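Local structure of putative periplasmic or exported protein (Salmonella enterica subsp. enterica serovar Typhimurium, 4GQZ) at residues P94-V99 and E133-G138; R126-T131 and I145-D150; T26-P31 and Q113-G118; S7-Q12 and L47-G52; F79-S84 and Q152-E157. The protein probably binds copper in the periplasm and contributes to copper resistance, forming a V-shaped dimer. All blocks are in the same frame, centred on the assembly; numbering follows the deposited sequence.

Interaction 1 (P94-V99 and E133-G138)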
# COMPACT_ATOMS: atom_id res chain seq x y z
N PRO B 94 11.62 19.78 -16.14
CA PRO B 94 10.98 20.26 -14.92
C PRO B 94 9.55 20.70 -15.21
O PRO B 94 9.33 21.43 -16.17
CB PRO B 94 11.83 21.48 -14.54
CG PRO B 94 12.34 22.00 -15.84
CD PRO B 94 12.53 20.78 -16.72
N PHE B 95 8.61 20.26 -14.40
CA PHE B 95 7.22 20.68 -14.58
C PHE B 95 6.66 21.26 -13.28
O PHE B 95 7.16 20.95 -12.20
CB PHE B 95 6.35 19.49 -15.01
CG PHE B 95 6.69 18.95 -16.38
CD1 PHE B 95 6.11 19.51 -17.51
CD2 PHE B 95 7.58 17.90 -16.53
CE1 PHE B 95 6.42 19.01 -18.78
CE2 PHE B 95 7.89 17.39 -17.78
CZ PHE B 95 7.32 17.95 -18.91
N THR B 96 5.65 22.10 -13.40
CA THR B 96 4.85 22.47 -12.23
C THR B 96 3.54 21.68 -12.28
O THR B 96 2.84 21.67 -13.29
CB THR B 96 4.56 23.98 -12.19
OG1 THR B 96 5.80 24.68 -12.06
CG2 THR B 96 3.70 24.32 -10.99
N VAL B 97 3.22 20.99 -11.18
CA VAL B 97 2.11 20.05 -11.17
C VAL B 97 1.10 20.44 -10.10
O VAL B 97 1.46 20.62 -8.93
CB VAL B 97 2.62 18.61 -10.90
CG1 VAL B 97 1.46 17.62 -10.79
CG2 VAL B 97 3.63 18.17 -11.99
N LYS B 98 -0.17 20.58 -10.49
CA LYS B 98 -1.22 20.86 -9.51
C LYS B 98 -2.38 19.91 -9.66
O LYS B 98 -2.93 19.75 -10.75
CB LYS B 98 -1.74 22.30 -9.63
CG LYS B 98 -2.77 22.64 -8.56
CD LYS B 98 -3.12 24.14 -8.51
CE LYS B 98 -3.83 24.59 -9.77
NZ LYS B 98 -4.04 26.06 -9.74
N VAL B 99 -2.77 19.27 -8.56
CA VAL B 99 -3.97 18.45 -8.57
C VAL B 99 -4.97 19.00 -7.57
O VAL B 99 -4.63 19.20 -6.40
CB VAL B 99 -3.67 16.99 -8.23
CG1 VAL B 99 -4.97 16.21 -8.04
CG2 VAL B 99 -2.83 16.36 -9.33
N GLU B 133 -3.41 19.90 -13.52
CA GLU B 133 -2.85 20.91 -14.41
C GLU B 133 -1.35 20.78 -14.39
O GLU B 133 -0.75 20.55 -13.33
CB GLU B 133 -3.25 22.33 -14.02
CG GLU B 133 -2.69 23.38 -14.99
CD GLU B 133 -2.98 24.82 -14.57
OE1 GLU B 133 -3.59 25.01 -13.49
OE2 GLU B 133 -2.61 25.75 -15.32
N VAL B 134 -0.74 20.89 -15.56
CA VAL B 134 0.71 20.80 -15.68
C VAL B 134 1.17 22.04 -16.42
O VAL B 134 0.47 22.56 -17.29
CB VAL B 134 1.12 19.51 -16.45
CG1 VAL B 134 2.63 19.46 -16.63
CG2 VAL B 134 0.64 18.29 -15.70
N SER B 135 2.33 22.57 -16.04
CA SER B 135 2.84 23.73 -16.75
C SER B 135 4.35 23.63 -16.97
O SER B 135 5.07 23.09 -16.12
CB SER B 135 2.45 25.03 -16.03
OG SER B 135 3.36 25.35 -15.01
N TYR B 136 4.80 24.12 -18.12
CA TYR B 136 6.20 24.03 -18.52
C TYR B 136 6.54 25.23 -19.40
O TYR B 136 5.88 25.44 -20.40
CB TYR B 136 6.44 22.74 -19.30
CG TYR B 136 7.79 22.65 -19.98
CD1 TYR B 136 8.94 22.41 -19.24
CD2 TYR B 136 7.91 22.80 -21.36
CE1 TYR B 136 10.18 22.32 -19.84
CE2 TYR B 136 9.15 22.71 -21.98
CZ TYR B 136 10.27 22.47 -21.22
OH TYR B 136 11.51 22.38 -21.83
N ASN B 137 7.54 26.01 -18.99
CA ASN B 137 8.07 27.13 -19.79
C ASN B 137 6.98 27.99 -20.45
O ASN B 137 6.95 28.17 -21.67
CB ASN B 137 9.12 26.61 -20.79
CG ASN B 137 9.77 27.73 -21.61
OD1 ASN B 137 10.54 28.54 -21.09
ND2 ASN B 137 9.47 27.76 -22.91
N GLY B 138 6.05 28.46 -19.64
CA GLY B 138 5.00 29.34 -20.13
C GLY B 138 3.77 28.64 -20.67
O GLY B 138 2.78 29.30 -20.97
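Lys-98 O takes the amide of Glu-133 in the shortest polar bond of this contact, Glu-133 N to Lys-98 O at 2.8 Å, and Lys-98 N returns the bond to Glu-133 O. A second reciprocal pair joins Thr-96 and Ser-135, with Thr-96 N to Ser-135 O at 3.0 Å and nearly straight. Between these hydrogen-bonded pairs Val-97 faces Val-134 as a non-hydrogen-bonded pair. Strands 94-101 and 129-136 thus lie antiparallel in the five-stranded sheet. On the face of Val-97 and Val-134, CD1 of the Phe-95 ring rests against Val-134 CG1 at 3.6 Å. CD1 of the same ring also touches Tyr-136 CB, and the two rings meet obliquely, planes 43° apart; Pro-70 adds to the packing round Phe-95. Pro-94 O lies in the plane of the Tyr-136 ring, at its edge, 3.2 Å from CD1. The other face is polar: Ser-135 OG leans on Thr-96 CB, while Thr-96 OG1 bonds to Glu-111. Lys-98, its chain bent at chi3, forms a long salt bridge with Glu-133, NZ to OE1 3.9 Å. Both residues being partly exposed, that pair probably adds little, and the pairing probably rests mainly on the backbone bonds and the apolar face.

Interaction 2 (R126-T131 and I145-D150)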
# COMPACT_ATOMS: atom_id res chain seq x y z
N ARG B 126 -8.04 7.76 -3.07
CA ARG B 126 -8.94 6.99 -3.94
C ARG B 126 -10.34 7.59 -3.97
O ARG B 126 -10.73 8.30 -3.05
CB ARG B 126 -8.99 5.53 -3.46
CG ARG B 126 -7.69 4.79 -3.68
CD ARG B 126 -7.76 3.33 -3.22
NE ARG B 126 -6.53 2.62 -3.56
CZ ARG B 126 -6.23 2.17 -4.77
NH1 ARG B 126 -7.05 2.38 -5.80
NH2 ARG B 126 -5.09 1.52 -4.97
N ASN B 127 -11.08 7.29 -5.03
CA ASN B 127 -12.47 7.74 -5.17
C ASN B 127 -12.66 9.24 -5.13
O ASN B 127 -13.66 9.73 -4.62
CB ASN B 127 -13.36 7.05 -4.13
CG ASN B 127 -13.40 5.55 -4.32
OD1 ASN B 127 -13.68 5.07 -5.42
ND2 ASN B 127 -13.10 4.80 -3.27
N MSE B 128 -11.69 9.98 -5.67
CA MSE B 128 -11.90 11.41 -5.86
C MSE B 128 -12.09 11.69 -7.35
O MSE B 128 -11.80 10.84 -8.19
CB MSE B 128 -10.73 12.24 -5.31
CG MSE B 128 -9.38 11.90 -5.92
SE MSE B 128 -8.13 13.43 -6.10
CE MSE B 128 -8.99 14.32 -7.61
N GLU B 129 -12.62 12.87 -7.65
CA GLU B 129 -12.70 13.39 -9.00
C GLU B 129 -12.05 14.77 -8.94
O GLU B 129 -12.13 15.45 -7.91
CB GLU B 129 -14.16 13.56 -9.42
CG GLU B 129 -15.03 12.35 -9.16
CD GLU B 129 -16.46 12.54 -9.63
OE1 GLU B 129 -16.97 11.66 -10.36
OE2 GLU B 129 -17.08 13.56 -9.25
N GLY B 130 -11.38 15.18 -10.01
CA GLY B 130 -10.77 16.49 -9.97
C GLY B 130 -10.09 16.87 -11.26
O GLY B 130 -10.49 16.44 -12.35
N THR B 131 -9.05 17.69 -11.14
CA THR B 131 -8.36 18.22 -12.31
C THR B 131 -6.87 18.18 -12.05
O THR B 131 -6.41 18.51 -10.96
CB THR B 131 -8.77 19.67 -12.61
OG1 THR B 131 -10.18 19.73 -12.85
CG2 THR B 131 -8.05 20.21 -13.86
N ILE B 145 -9.50 14.25 -14.00
CA ILE B 145 -9.01 12.96 -13.57
C ILE B 145 -9.97 12.38 -12.54
O ILE B 145 -10.80 13.09 -11.96
CB ILE B 145 -7.60 13.05 -12.95
CG1 ILE B 145 -7.62 13.92 -11.69
CG2 ILE B 145 -6.58 13.55 -13.98
CD1 ILE B 145 -6.38 13.75 -10.82
N ALA B 146 -9.87 11.07 -12.33
CA ALA B 146 -10.64 10.43 -11.27
C ALA B 146 -9.84 9.25 -10.76
O ALA B 146 -8.98 8.73 -11.46
CB ALA B 146 -12.00 10.00 -11.78
N THR B 147 -10.10 8.83 -9.52
CA THR B 147 -9.31 7.76 -8.92
C THR B 147 -10.19 6.64 -8.36
O THR B 147 -9.92 6.08 -7.28
CB THR B 147 -8.39 8.31 -7.81
OG1 THR B 147 -9.18 9.01 -6.86
CG2 THR B 147 -7.35 9.27 -8.39
N SER B 148 -11.25 6.32 -9.09
CA SER B 148 -12.10 5.21 -8.72
C SER B 148 -11.47 3.91 -9.22
O SER B 148 -10.45 3.94 -9.91
CB SER B 148 -13.49 5.39 -9.31
OG SER B 148 -13.50 4.97 -10.66
N ASP B 149 -12.05 2.77 -8.87
CA ASP B 149 -11.45 1.49 -9.28
C ASP B 149 -11.44 1.24 -10.78
O ASP B 149 -10.66 0.43 -11.26
CB ASP B 149 -12.11 0.31 -8.55
CG ASP B 149 -11.75 0.27 -7.09
OD1 ASP B 149 -10.73 0.90 -6.72
OD2 ASP B 149 -12.48 -0.38 -6.32
N ASP B 150 -12.29 1.94 -11.53
CA ASP B 150 -12.31 1.76 -12.98
C ASP B 150 -11.56 2.87 -13.72
O ASP B 150 -11.58 2.92 -14.95
CB ASP B 150 -13.75 1.63 -13.50
CG ASP B 150 -14.61 2.83 -13.17
OD1 ASP B 150 -14.32 3.51 -12.17
OD2 ASP B 150 -15.58 3.09 -13.90
O HOH W 1 -9.60 3.40 -6.30
O HOH W 2 -13.74 2.75 -6.95
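Thr-147 fits closely under the loop from Arg-126 to Met-128, whereas Asp-149 faces Arg-126 and Asn-127 largely through water. In the tight part, Thr-147 OG1 accepts the amide of Met-128 at 2.9 Å from Met-128 N, and it also bonds to Pro-125 O. The placing of OG1 between backbone N and carbonyl carbon (chi1 55°) turns it toward residues 126-128. Thr-147 O receives Asn-127 N at 2.8 Å, a straight bond whose donor stands well above the carbonyl plane. Beyond it the hairpin strands pair: Thr-147 N reaches Met-128 O, and Gly-130 and Ile-145 exchange two backbone bonds. Selenomethionine Met-128 curls back, its CE 4.2 Å from Ile-145 CD1, on the side where Ile-145 also meets Val-99 and Leu-66. On the loose side, one water accepts from Arg-126 NH1 and donates to Thr-147 O and to Asp-149 OD1. Another joins Asn-127 OD1 to Asp-149 N, with its oxygen 2.8 Å from Asn-127 OD1. Arg-126 NH1 stays 4.1 Å from Asp-149 OD1, which lies well out of the guanidinium plane, while Ser-44 O and Gly-61 O take N-H groups of the arginine. The opposite charges are therefore probably coupled through water, and direct bonding is left to the backbone and Thr-147.

Interaction 3 (T26-P31 and Q113-G118)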
# COMPACT_ATOMS: atom_id res chain seq x y z
N THR B 26 10.23 2.93 -7.88
CA THR B 26 11.55 2.49 -8.35
C THR B 26 11.48 2.12 -9.83
O THR B 26 12.34 2.50 -10.64
CB THR B 26 12.06 1.27 -7.55
OG1 THR B 26 12.14 1.60 -6.15
CG2 THR B 26 13.42 0.84 -8.05
N ILE B 27 10.43 1.38 -10.18
CA ILE B 27 10.31 0.90 -11.56
C ILE B 27 10.02 2.04 -12.52
O ILE B 27 10.67 2.18 -13.56
CB ILE B 27 9.24 -0.20 -11.68
CG1 ILE B 27 9.62 -1.42 -10.84
CG2 ILE B 27 9.10 -0.65 -13.12
CD1 ILE B 27 8.62 -2.56 -10.97
N ASP B 28 9.03 2.86 -12.18
CA ASP B 28 8.65 3.97 -13.06
C ASP B 28 9.81 4.94 -13.26
O ASP B 28 9.98 5.52 -14.33
CB ASP B 28 7.46 4.72 -12.47
CG ASP B 28 6.56 5.36 -13.54
OD1 ASP B 28 6.80 5.18 -14.76
OD2 ASP B 28 5.59 6.03 -13.15
N GLN B 29 10.63 5.10 -12.23
CA GLN B 29 11.67 6.11 -12.28
C GLN B 29 13.01 5.56 -12.72
O GLN B 29 14.00 6.28 -12.70
CB GLN B 29 11.81 6.81 -10.92
CG GLN B 29 10.58 7.61 -10.49
CD GLN B 29 10.69 8.13 -9.07
OE1 GLN B 29 11.79 8.41 -8.60
NE2 GLN B 29 9.56 8.26 -8.38
N THR B 30 13.05 4.29 -13.12
CA THR B 30 14.33 3.68 -13.49
C THR B 30 14.93 4.44 -14.68
O THR B 30 14.25 4.70 -15.68
CB THR B 30 14.25 2.15 -13.74
OG1 THR B 30 15.56 1.63 -14.02
CG2 THR B 30 13.37 1.84 -14.91
N PRO B 31 16.20 4.86 -14.56
CA PRO B 31 16.84 5.64 -15.62
C PRO B 31 17.44 4.76 -16.70
O PRO B 31 18.63 4.85 -16.98
CB PRO B 31 17.96 6.36 -14.88
CG PRO B 31 18.36 5.37 -13.82
CD PRO B 31 17.07 4.72 -13.38
N GLN B 113 10.01 16.74 -11.55
CA GLN B 113 10.84 16.43 -12.70
C GLN B 113 10.33 15.15 -13.36
O GLN B 113 10.17 14.14 -12.69
CB GLN B 113 12.26 16.19 -12.21
CG GLN B 113 13.31 16.12 -13.30
CD GLN B 113 13.85 17.48 -13.65
OE1 GLN B 113 13.25 18.51 -13.32
NE2 GLN B 113 14.99 17.51 -14.32
N SER B 114 10.06 15.19 -14.67
CA SER B 114 9.68 13.97 -15.38
C SER B 114 10.83 12.98 -15.35
O SER B 114 11.99 13.38 -15.24
CB SER B 114 9.27 14.26 -16.83
OG SER B 114 10.34 14.86 -17.54
N TYR B 115 10.53 11.69 -15.44
CA TYR B 115 11.57 10.66 -15.36
C TYR B 115 12.17 10.40 -16.74
O TYR B 115 11.78 11.05 -17.73
CB TYR B 115 11.01 9.36 -14.79
CG TYR B 115 10.04 9.57 -13.64
CD1 TYR B 115 10.27 10.55 -12.69
CD2 TYR B 115 8.88 8.81 -13.54
CE1 TYR B 115 9.38 10.77 -11.66
CE2 TYR B 115 7.98 9.02 -12.51
CZ TYR B 115 8.24 10.00 -11.57
OH TYR B 115 7.35 10.23 -10.52
N ARG B 116 13.10 9.45 -16.79
CA ARG B 116 13.77 9.03 -18.02
C ARG B 116 12.74 8.58 -19.06
O ARG B 116 12.93 8.76 -20.26
CB ARG B 116 14.76 7.91 -17.70
CG ARG B 116 15.40 7.22 -18.92
CD ARG B 116 16.13 8.23 -19.79
NE ARG B 116 15.97 7.90 -21.21
CZ ARG B 116 16.72 7.00 -21.84
NH1 ARG B 116 17.67 6.36 -21.18
NH2 ARG B 116 16.51 6.75 -23.13
N ASN B 117 11.63 8.01 -18.58
CA ASN B 117 10.58 7.54 -19.47
C ASN B 117 9.57 8.62 -19.87
O ASN B 117 8.57 8.33 -20.53
CB ASN B 117 9.87 6.31 -18.89
CG ASN B 117 9.01 6.63 -17.66
OD1 ASN B 117 9.03 7.74 -17.14
ND2 ASN B 117 8.25 5.64 -17.18
N GLY B 118 9.82 9.86 -19.46
CA GLY B 118 8.94 10.97 -19.81
C GLY B 118 7.68 11.11 -18.98
O GLY B 118 6.83 11.99 -19.24
O HOH W 3 11.94 6.52 -16.11
O HOH W 4 6.91 7.67 -9.16
O HOH W 5 14.24 8.54 -14.15
O HOH W 6 19.39 7.55 -18.86
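Gln-29 lays its CG over the centre of the Tyr-115 ring, 3.4 Å from the centroid and only 5° off the ring normal, a well-centred CH-pi contact. CG stands anti to the carbonyl carbon (chi1 -65°), and the extended chain beyond it carries the amide out over CZ and toward the phenol oxygen, tilted 31° from the ring. One water joins the two ends, accepting from Gln-29 NE2 and lying 2.9 Å from Tyr-115 OH; that hydroxyl also meets Gly-121 N.

At the edge of the same ring, and in its plane, lies Asp-28 OD2, 3.9 Å from Tyr-115 CE2. The carboxylate stands steeply to the ring. Its other oxygen accepts Asn-117 ND2 at 2.9 Å from Asp-28 OD1, nearly along the C-O axis and close to the amide plane of the asparagine. Asp-28 is also hydrogen-bonded to Tyr-65, Ser-67 and His-81, so several partners hold this buried carboxylate, which would favour its charged form. A water donates to Asp-28 O and Thr-30 O and accepts from Asn-117 N, while Arg-116 CB packs on Pro-31 CA at 3.7 Å.

The arrangement is that of a helix C-terminus docked on a type I beta turn: Asp-28, at the end of helix 20-28, and the residues after it meet Tyr-115, Arg-116 and Asn-117 of the turn Tyr-115 to Gly-118, between strands 111-113 and 120-125.

Interaction 4 (S7-Q12 and L47-G52)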
# COMPACT_ATOMS: atom_id res chain seq x y z
N SER B 7 7.87 -14.59 -5.07
CA SER B 7 8.79 -14.09 -4.05
C SER B 7 10.21 -14.02 -4.59
O SER B 7 10.93 -13.05 -4.36
CB SER B 7 8.75 -14.97 -2.81
OG SER B 7 7.52 -14.81 -2.14
N ALA B 8 10.61 -15.04 -5.34
CA ALA B 8 11.95 -15.05 -5.91
C ALA B 8 12.15 -13.93 -6.95
O ALA B 8 13.23 -13.33 -7.01
CB ALA B 8 12.28 -16.41 -6.50
N PHE B 9 11.12 -13.65 -7.75
CA PHE B 9 11.17 -12.56 -8.74
C PHE B 9 11.48 -11.26 -8.03
O PHE B 9 12.37 -10.52 -8.44
CB PHE B 9 9.82 -12.44 -9.47
CG PHE B 9 9.77 -11.34 -10.51
CD1 PHE B 9 9.42 -10.05 -10.15
CD2 PHE B 9 10.07 -11.60 -11.84
CE1 PHE B 9 9.37 -9.03 -11.09
CE2 PHE B 9 10.02 -10.59 -12.80
CZ PHE B 9 9.67 -9.30 -12.41
N LEU B 10 10.75 -10.99 -6.95
CA LEU B 10 10.98 -9.78 -6.15
C LEU B 10 12.44 -9.66 -5.71
O LEU B 10 13.07 -8.61 -5.89
CB LEU B 10 10.04 -9.76 -4.94
CG LEU B 10 8.72 -9.00 -5.09
CD1 LEU B 10 8.00 -9.41 -6.33
CD2 LEU B 10 7.82 -9.22 -3.91
N ALA B 11 12.99 -10.75 -5.18
CA ALA B 11 14.36 -10.76 -4.68
C ALA B 11 15.40 -10.48 -5.76
O ALA B 11 16.41 -9.82 -5.50
CB ALA B 11 14.64 -12.09 -4.00
N GLN B 12 15.17 -10.97 -6.98
CA GLN B 12 16.18 -10.90 -8.04
C GLN B 12 16.14 -9.60 -8.84
O GLN B 12 17.05 -9.33 -9.63
CB GLN B 12 16.03 -12.09 -9.00
CG GLN B 12 14.74 -12.06 -9.82
CD GLN B 12 14.77 -12.98 -11.04
OE1 GLN B 12 15.82 -13.51 -11.41
NE2 GLN B 12 13.60 -13.18 -11.66
N LEU B 47 -0.27 -3.95 -9.18
CA LEU B 47 0.94 -3.86 -9.98
C LEU B 47 1.13 -5.26 -10.59
O LEU B 47 1.16 -6.25 -9.86
CB LEU B 47 2.11 -3.54 -9.07
CG LEU B 47 3.43 -2.95 -9.56
CD1 LEU B 47 4.59 -3.67 -8.90
CD2 LEU B 47 3.55 -2.87 -11.08
N LYS B 48 1.23 -5.36 -11.92
CA LYS B 48 1.42 -6.67 -12.57
C LYS B 48 2.85 -6.80 -13.06
O LYS B 48 3.35 -5.93 -13.78
CB LYS B 48 0.48 -6.85 -13.76
CG LYS B 48 -1.00 -6.68 -13.47
CD LYS B 48 -1.77 -6.67 -14.80
CE LYS B 48 -3.24 -6.29 -14.62
NZ LYS B 48 -3.87 -5.93 -15.93
N LEU B 49 3.50 -7.90 -12.71
CA LEU B 49 4.89 -8.09 -13.07
C LEU B 49 5.06 -9.41 -13.80
O LEU B 49 4.38 -10.38 -13.50
CB LEU B 49 5.79 -8.11 -11.83
CG LEU B 49 5.79 -6.89 -10.92
CD1 LEU B 49 6.47 -7.22 -9.57
CD2 LEU B 49 6.47 -5.73 -11.60
N SER B 50 5.97 -9.42 -14.77
CA SER B 50 6.26 -10.66 -15.50
C SER B 50 7.70 -10.76 -15.99
O SER B 50 8.32 -9.76 -16.38
CB SER B 50 5.27 -10.84 -16.65
OG SER B 50 5.36 -12.16 -17.18
N ASP B 51 8.22 -11.99 -15.98
CA ASP B 51 9.59 -12.33 -16.40
C ASP B 51 9.50 -13.04 -17.74
O ASP B 51 10.50 -13.25 -18.44
CB ASP B 51 10.21 -13.29 -15.36
CG ASP B 51 11.74 -13.31 -15.41
OD1 ASP B 51 12.32 -13.08 -16.50
OD2 ASP B 51 12.36 -13.57 -14.35
N GLY B 52 8.28 -13.42 -18.11
CA GLY B 52 8.05 -14.22 -19.30
C GLY B 52 6.56 -14.36 -19.46
O GLY B 52 5.84 -13.36 -19.37
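Phe-9 reaches from helix 5-12 to the end of strand 46-50, a helix-on-sheet packing in which the helical segment 7-12 runs almost square to strand segment 47-50, at 84°, with their axes 10.2 Å apart. Its CB leaves the helix toward the strand, and CG, lying anti to the backbone N, carries the ring toward Leu-49 and Asp-51. From there the two sides of the ring part company. On one, CD1 comes within 4.1 Å of Leu-49 CD1, and CE1 goes closer, to 3.7 Å from the same methyl, also touching Leu-49 CB. On the other, CD2 lies beside Asp-51 CB and OD2, and CE2 meets Asp-51 CB at 3.7 Å, this carbon sitting at the ring edge near its plane. CZ, the tip, approaches Leu-49 CB. Leu-49 thus meets the CE1 side of the ring and Asp-51 the CE2 side, and His-13 and Tyr-56 bring further rings against it.

Leu-10 adds a second apolar touch, its CD1 4.2 Å from Leu-49 CD1, the two leucines crossing at about a right angle; Leu-10 also packs on Thr-57 of the second subunit. Leu-49 also packs on Ile-27 of helix 20-28.

At the exposed margin Gln-12 extends beyond CG and offers its amide to the acid. Gln-12 NE2 stands 3.0 Å from Asp-51 OD2, meeting that oxygen nearly end-on to its C-O bond, with an N-H...O angle of 130° and the oxygen tilted 21° from the amide plane.

Interaction 5 (F79-S84 and Q152-E157)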
# COMPACT_ATOMS: atom_id res chain seq x y z
N PHE B 79 -4.25 3.31 -21.38
CA PHE B 79 -5.24 3.18 -20.32
C PHE B 79 -4.57 2.82 -18.99
O PHE B 79 -4.58 3.61 -18.04
CB PHE B 79 -6.35 2.18 -20.66
CG PHE B 79 -7.50 2.22 -19.69
CD1 PHE B 79 -8.40 3.28 -19.71
CD2 PHE B 79 -7.66 1.22 -18.73
CE1 PHE B 79 -9.45 3.34 -18.80
CE2 PHE B 79 -8.71 1.28 -17.82
CZ PHE B 79 -9.60 2.33 -17.85
N ASN B 80 -3.97 1.64 -18.93
CA ASN B 80 -3.13 1.29 -17.79
C ASN B 80 -1.66 1.53 -18.13
O ASN B 80 -1.16 1.07 -19.15
CB ASN B 80 -3.39 -0.16 -17.35
CG ASN B 80 -4.68 -0.29 -16.57
OD1 ASN B 80 -5.09 0.65 -15.87
ND2 ASN B 80 -5.35 -1.43 -16.70
N HIS B 81 -0.97 2.26 -17.26
CA HIS B 81 0.41 2.66 -17.52
C HIS B 81 1.38 1.48 -17.57
O HIS B 81 1.38 0.64 -16.68
CB HIS B 81 0.88 3.66 -16.46
CG HIS B 81 2.29 4.12 -16.65
ND1 HIS B 81 2.78 4.56 -17.85
CD2 HIS B 81 3.32 4.21 -15.77
CE1 HIS B 81 4.05 4.91 -17.72
NE2 HIS B 81 4.40 4.71 -16.46
N SER B 82 2.21 1.44 -18.60
CA SER B 82 3.29 0.46 -18.67
C SER B 82 4.55 1.07 -18.07
O SER B 82 5.14 1.98 -18.65
CB SER B 82 3.55 0.07 -20.13
OG SER B 82 4.68 -0.79 -20.19
N LEU B 83 4.97 0.56 -16.92
CA LEU B 83 6.13 1.11 -16.23
C LEU B 83 7.42 0.67 -16.91
O LEU B 83 8.49 1.25 -16.67
CB LEU B 83 6.13 0.63 -14.77
CG LEU B 83 4.89 0.97 -13.94
CD1 LEU B 83 4.70 -0.07 -12.86
CD2 LEU B 83 5.02 2.32 -13.30
N SER B 84 7.32 -0.33 -17.77
CA SER B 84 8.49 -0.97 -18.33
C SER B 84 8.66 -0.78 -19.83
O SER B 84 9.75 -1.00 -20.36
CB SER B 84 8.41 -2.47 -18.07
OG SER B 84 7.25 -2.98 -18.70
N GLN B 152 -8.38 5.05 -15.22
CA GLN B 152 -7.09 4.73 -15.85
C GLN B 152 -5.93 5.22 -14.99
O GLN B 152 -6.07 6.18 -14.24
CB GLN B 152 -7.00 5.37 -17.23
CG GLN B 152 -6.85 6.88 -17.19
CD GLN B 152 -7.21 7.56 -18.50
OE1 GLN B 152 -8.19 8.30 -18.57
NE2 GLN B 152 -6.41 7.32 -19.54
N THR B 153 -4.78 4.55 -15.12
CA THR B 153 -3.60 4.94 -14.37
C THR B 153 -2.63 5.70 -15.27
O THR B 153 -1.57 6.16 -14.83
CB THR B 153 -2.92 3.71 -13.76
OG1 THR B 153 -2.51 2.79 -14.80
CG2 THR B 153 -3.89 3.02 -12.82
N CYS B 154 -3.01 5.84 -16.54
CA CYS B 154 -2.14 6.50 -17.49
C CYS B 154 -2.88 7.66 -18.14
O CYS B 154 -3.98 7.50 -18.66
CB CYS B 154 -1.69 5.50 -18.56
SG CYS B 154 -0.35 6.10 -19.57
N LEU B 155 -2.26 8.84 -18.11
CA LEU B 155 -2.85 10.04 -18.71
C LEU B 155 -1.85 10.64 -19.69
O LEU B 155 -0.79 11.15 -19.28
CB LEU B 155 -3.20 11.06 -17.61
CG LEU B 155 -3.68 12.43 -18.10
CD1 LEU B 155 -4.89 12.28 -19.01
CD2 LEU B 155 -4.00 13.33 -16.92
N THR B 156 -2.14 10.56 -20.99
CA THR B 156 -1.22 11.09 -22.00
C THR B 156 -1.83 12.27 -22.76
O THR B 156 -1.15 12.91 -23.56
CB THR B 156 -0.79 10.01 -23.02
OG1 THR B 156 -1.96 9.36 -23.53
CG2 THR B 156 0.10 8.95 -22.35
N GLU B 157 -3.10 12.56 -22.48
CA GLU B 157 -3.82 13.64 -23.18
C GLU B 157 -3.50 15.00 -22.56
O GLU B 157 -4.40 15.69 -22.06
CB GLU B 157 -5.34 13.40 -23.14
CG GLU B 157 -5.80 12.19 -23.98
CD GLU B 157 -7.27 11.81 -23.75
OE1 GLU B 157 -7.71 10.78 -24.30
OE2 GLU B 157 -8.00 12.54 -23.02
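Phe-79 holds one face of its ring over Gln-152 CB, 3.8 Å from centroid to carbon, in a CH-pi contact displaced toward the rim at CD1 and CE1. CG lies anti to the backbone N (chi1 -170°), which swings the ring across to Gln-152 of the facing segment; the glutamine amide is inclined 27° to it. Beside the ring, on the Gln-152 side, Phe-79 O accepts two weak bonds, from Thr-153 N and from Cys-154 N, each at 3.1 Å and well bent. Asn-80 crosses Thr-153 obliquely, its OD1 3.5 Å from Thr-153 OG1. That hydroxyl oxygen accepts His-81 N at 3.0 Å in a nearly straight bond, and it is also bonded to Ile-42 O. His-81 and Cys-154 meet through their CB atoms, 3.8 Å apart. Beyond them the imidazole turns aside, with Cys-154 SG set obliquely 4.9 Å from its centroid; Phe-119 meets the ring. The sulfur itself is tied to Cys-78, directly before Phe-79, in a disulfide. The result is a disulfide-tethered meeting of two edge strands: the weakly bonded strand 81-82, of one antiparallel sheet, meets strand 154-155, of the mixed three-stranded sheet, through His-81 and Cys-154.

Interactions 1 and 2 share strand 129-136 and the antiparallel five-stranded sheet, their centres about 20 Å apart, and Val-99 of one touches Ile-145 of the other. Interaction 4 lies about 34 Å from interaction 1, centre to centre, across the middle of the chain, and interaction 2 lies across it from interaction 3. Interaction 5 is the most central and touches interactions 2, 3 and 4; Asp-28 and His-81 probably hydrogen-bond between interactions 3 and 5. Along the chain interaction 4 closes before 1, 2 and 5 open, and the segments of 3 alternate with those of 1, 4 and 5. Interaction 4 docks helix 5-12 on one sheet, interaction 3 docks the end of helix 20-28 on a loop, and interaction 5 brings two sheets together.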